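Hypothetical protein (Vibrio cholerae, PDB 2V1L) is of unknown function but is encoded on a pathogenicity island and shares structural homology with the human p32 protein. Local coordinates at residues Met43-Ser48 and Glu137-Ile142. Numbering follows the deposited sequence.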
ATOM      1  N   MET A  43       7.379  -4.321   2.641  1.00 41.91           N
ATOM      2  CA  MET A  43       6.346  -5.293   3.021  1.00 40.82           C
ATOM      3  C   MET A  43       5.580  -5.754   1.771  1.00 39.71           C
ATOM      4  O   MET A  43       5.224  -4.935   0.916  1.00 39.18           O
ATOM      5  CB  MET A  43       5.356  -4.667   4.016  1.00 40.84           C
ATOM      6  CG  MET A  43       5.926  -4.172   5.336  1.00 41.62           C
ATOM      7  SD  MET A  43       4.656  -3.431   6.407  1.00 42.21           S
ATOM      8  CE  MET A  43       5.635  -2.849   7.783  1.00 40.50           C
ATOM      9  N   ASN A  44       5.315  -7.049   1.672  1.00 38.02           N
ATOM     10  CA  ASN A  44       4.471  -7.588   0.612  1.00 37.69           C
ATOM     11  C   ASN A  44       3.288  -8.355   1.197  1.00 36.94           C
ATOM     12  O   ASN A  44       3.465  -9.138   2.131  1.00 36.67           O
ATOM     13  CB  ASN A  44       5.255  -8.504  -0.330  1.00 37.71           C
ATOM     14  CG  ASN A  44       6.220  -7.737  -1.208  1.00 39.75           C
ATOM     15  OD1 ASN A  44       7.338  -7.436  -0.789  1.00 40.93           O
ATOM     16  ND2 ASN A  44       5.784  -7.394  -2.420  1.00 37.99           N
ATOM     17  N   PHE A  45       2.094  -8.117   0.650  1.00 35.18           N
ATOM     18  CA  PHE A  45       0.882  -8.824   1.065  1.00 33.57           C
ATOM     19  C   PHE A  45       0.426  -9.571  -0.174  1.00 33.83           C
ATOM     20  O   PHE A  45       0.176  -8.939  -1.221  1.00 33.03           O
ATOM     21  CB  PHE A  45      -0.209  -7.835   1.562  1.00 32.02           C
ATOM     22  CG  PHE A  45       0.207  -6.983   2.730  1.00 30.65           C
ATOM     23  CD1 PHE A  45      -0.336  -7.206   4.000  1.00 28.88           C
ATOM     24  CD2 PHE A  45       1.141  -5.954   2.578  1.00 28.55           C
ATOM     25  CE1 PHE A  45       0.036  -6.427   5.071  1.00 24.90           C
ATOM     26  CE2 PHE A  45       1.543  -5.178   3.659  1.00 26.93           C
ATOM     27  CZ  PHE A  45       1.000  -5.413   4.912  1.00 28.73           C
ATOM     28  N   ARG A  46       0.341 -10.901  -0.081  1.00 34.44           N
ATOM     29  CA  ARG A  46      -0.096 -11.725  -1.213  1.00 36.17           C
ATOM     30  C   ARG A  46      -1.181 -12.759  -0.861  1.00 35.76           C
ATOM     31  O   ARG A  46      -1.110 -13.408   0.167  1.00 35.10           O
ATOM     32  CB  ARG A  46       1.104 -12.413  -1.902  1.00 36.31           C
ATOM     33  CG  ARG A  46       2.075 -11.438  -2.636  1.00 38.56           C
ATOM     34  CD  ARG A  46       3.239 -12.174  -3.374  1.00 39.65           C
ATOM     35  NE  ARG A  46       4.422 -12.321  -2.510  1.00 46.99           N
ATOM     36  CZ  ARG A  46       5.554 -11.620  -2.614  1.00 48.99           C
ATOM     37  NH1 ARG A  46       5.707 -10.721  -3.577  1.00 51.23           N
ATOM     38  NH2 ARG A  46       6.549 -11.824  -1.750  1.00 49.17           N
ATOM     39  N   ASP A  47      -2.189 -12.852  -1.727  1.00 35.84           N
ATOM     40  CA  ASP A  47      -3.154 -13.932  -1.746  1.00 36.52           C
ATOM     41  C   ASP A  47      -2.605 -14.981  -2.740  1.00 37.44           C
ATOM     42  O   ASP A  47      -2.630 -14.788  -3.958  1.00 36.98           O
ATOM     43  CB  ASP A  47      -4.552 -13.405  -2.151  1.00 35.73           C
ATOM     44  CG  ASP A  47      -5.501 -14.511  -2.628  1.00 35.67           C
ATOM     45  OD1 ASP A  47      -5.172 -15.698  -2.467  1.00 36.41           O
ATOM     46  OD2 ASP A  47      -6.582 -14.216  -3.197  1.00 32.36           O
ATOM     47  N   SER A  48      -2.114 -16.103  -2.216  1.00 38.71           N
ATOM     48  CA  SER A  48      -1.480 -17.118  -3.074  1.00 39.44           C
ATOM     49  C   SER A  48      -2.435 -17.681  -4.129  1.00 39.28           C
ATOM     50  O   SER A  48      -1.980 -18.246  -5.117  1.00 40.31           O
ATOM     51  CB  SER A  48      -0.884 -18.242  -2.237  1.00 39.98           C
ATOM     52  OG  SER A  48      -1.893 -19.199  -1.922  1.00 42.75           O
ATOM     53  N   GLU A 137      -7.867 -11.688   7.115  1.00 29.48           N
ATOM     54  CA  GLU A 137      -6.822 -12.620   6.652  1.00 31.72           C
ATOM     55  C   GLU A 137      -6.972 -13.047   5.184  1.00 31.60           C
ATOM     56  O   GLU A 137      -6.897 -14.244   4.852  1.00 31.60           O
ATOM     57  CB  GLU A 137      -6.707 -13.825   7.629  1.00 32.18           C
ATOM     58  CG  GLU A 137      -6.025 -13.406   8.951  1.00 33.98           C
ATOM     59  CD  GLU A 137      -6.333 -14.297  10.140  1.00 35.74           C
ATOM     60  OE1 GLU A 137      -6.264 -15.551  10.011  1.00 40.08           O
ATOM     61  OE2 GLU A 137      -6.619 -13.731  11.228  1.00 41.74           O
ATOM     62  N   ALA A 138      -7.189 -12.064   4.304  1.00 30.80           N
ATOM     63  CA  ALA A 138      -7.302 -12.335   2.882  1.00 30.96           C
ATOM     64  C   ALA A 138      -5.964 -12.781   2.288  1.00 31.29           C
ATOM     65  O   ALA A 138      -5.925 -13.457   1.271  1.00 31.11           O
ATOM     66  CB  ALA A 138      -7.806 -11.109   2.159  1.00 30.88           C
ATOM     67  N   PHE A 139      -4.875 -12.390   2.924  1.00 32.39           N
ATOM     68  CA  PHE A 139      -3.549 -12.686   2.409  1.00 34.08           C
ATOM     69  C   PHE A 139      -2.883 -13.820   3.198  1.00 35.57           C
ATOM     70  O   PHE A 139      -2.422 -13.596   4.312  1.00 35.85           O
ATOM     71  CB  PHE A 139      -2.665 -11.428   2.476  1.00 32.89           C
ATOM     72  CG  PHE A 139      -3.262 -10.213   1.797  1.00 32.47           C
ATOM     73  CD1 PHE A 139      -3.318 -10.126   0.411  1.00 30.17           C
ATOM     74  CD2 PHE A 139      -3.760  -9.144   2.562  1.00 31.59           C
ATOM     75  CE1 PHE A 139      -3.883  -8.992  -0.227  1.00 30.76           C
ATOM     76  CE2 PHE A 139      -4.308  -8.001   1.935  1.00 30.69           C
ATOM     77  CZ  PHE A 139      -4.369  -7.930   0.549  1.00 29.98           C
ATOM     78  N   ASP A 140      -2.798 -15.010   2.598  1.00 37.94           N
ATOM     79  CA  ASP A 140      -2.048 -16.147   3.180  1.00 40.45           C
ATOM     80  C   ASP A 140      -0.510 -16.026   3.167  1.00 41.98           C
ATOM     81  O   ASP A 140       0.180 -16.955   3.594  1.00 43.03           O
ATOM     82  CB  ASP A 140      -2.477 -17.480   2.540  1.00 40.61           C
ATOM     83  CG  ASP A 140      -2.681 -17.387   1.026  1.00 42.70           C
ATOM     84  OD1 ASP A 140      -3.020 -16.297   0.538  1.00 46.69           O
ATOM     85  OD2 ASP A 140      -2.537 -18.411   0.319  1.00 41.78           O
ATOM     86  N   ASP A 141       0.025 -14.891   2.701  1.00 42.91           N
ATOM     87  CA  ASP A 141       1.466 -14.717   2.475  1.00 43.73           C
ATOM     88  C   ASP A 141       1.859 -13.261   2.694  1.00 44.17           C
ATOM     89  O   ASP A 141       1.742 -12.440   1.784  1.00 44.50           O
ATOM     90  CB  ASP A 141       1.796 -15.170   1.031  1.00 44.32           C
ATOM     91  CG  ASP A 141       3.297 -15.058   0.654  1.00 45.35           C
ATOM     92  OD1 ASP A 141       4.123 -14.480   1.407  1.00 45.93           O
ATOM     93  OD2 ASP A 141       3.630 -15.543  -0.460  1.00 46.79           O
ATOM     94  N   ILE A 142       2.313 -12.932   3.898  1.00 44.69           N
ATOM     95  CA  ILE A 142       2.798 -11.576   4.198  1.00 45.33           C
ATOM     96  C   ILE A 142       4.280 -11.617   4.567  1.00 46.36           C
ATOM     97  O   ILE A 142       4.658 -12.218   5.579  1.00 46.84           O
ATOM     98  CB  ILE A 142       2.018 -10.917   5.354  1.00 45.14           C
ATOM     99  CG1 ILE A 142       0.517 -10.857   5.045  1.00 45.23           C
ATOM    100  CG2 ILE A 142       2.573  -9.536   5.647  1.00 45.33           C
ATOM    101  CD1 ILE A 142      -0.313 -10.212   6.138  1.00 45.21           C
TER
HETATM  102  O   HOH W   1       6.893 -14.363  -0.575  1.00 47.14           O
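Phe-45 and Phe-139 meet where strand 41-46 runs alongside the chain leading into strand 141-144. CB of Phe-45 sits almost over the centre of the Phe-139 ring, 3.8 Å from its centroid, and the Phe-45 ring turns an edge toward that face in an offset edge-to-face pair, planes 68° apart. CG of Phe-45 lies anti to its carbonyl carbon (chi1 -59°), which also brings one ring face under CG2 of Ile-142, while CD1 of Phe-45 touches CD1 of Ile-142 at 3.7 Å. Beta-branched isoleucine suits this place because its two arms reach the ring separately. Phe-130 and Ile-24 add helix contacts to Phe-45, and Tyr-133 and Val-134 to Phe-139.

On the other side of the sheet, partly exposed, the long Arg-46 can bend at chi3 to reach Asp-141 beside it. OD2 of Asp-141 comes to the guanidinium edge, planes 65° apart, in a long salt bridge to NE of Arg-46 (3.9 Å); a water bound by NH2 of Arg-46 links weakly to OD1 of Asp-141. N of Arg-46 bonds O of Asp-141 (2.8 Å), with a weak return bond from N of Asp-141 to O of Arg-46.

Beyond the strand, short Asp-140 can accept a backbone N-H: N of Ser-48 meets its OD1 at 2.9 Å, syn but tilted from the carboxylate plane. The approach of OG of Ser-48 to OD2 of Asp-140 is suspiciously short and doubtful. OD1 of Asp-47 lies 3.7 Å from OD1 of Asp-140, a like-charge approach probably offset by its bonds to OG of Ser-49 and, through OD2, N of Phe-57.

Hydrogen-bonded pair Arg-46/Asp-141 and non-hydrogen-bonded pair Phe-45/Ile-142 set strand 141-144 beside strand 41-46 in the antiparallel sheet, after a Schellman motif at Glu-137 ends helix 117-135.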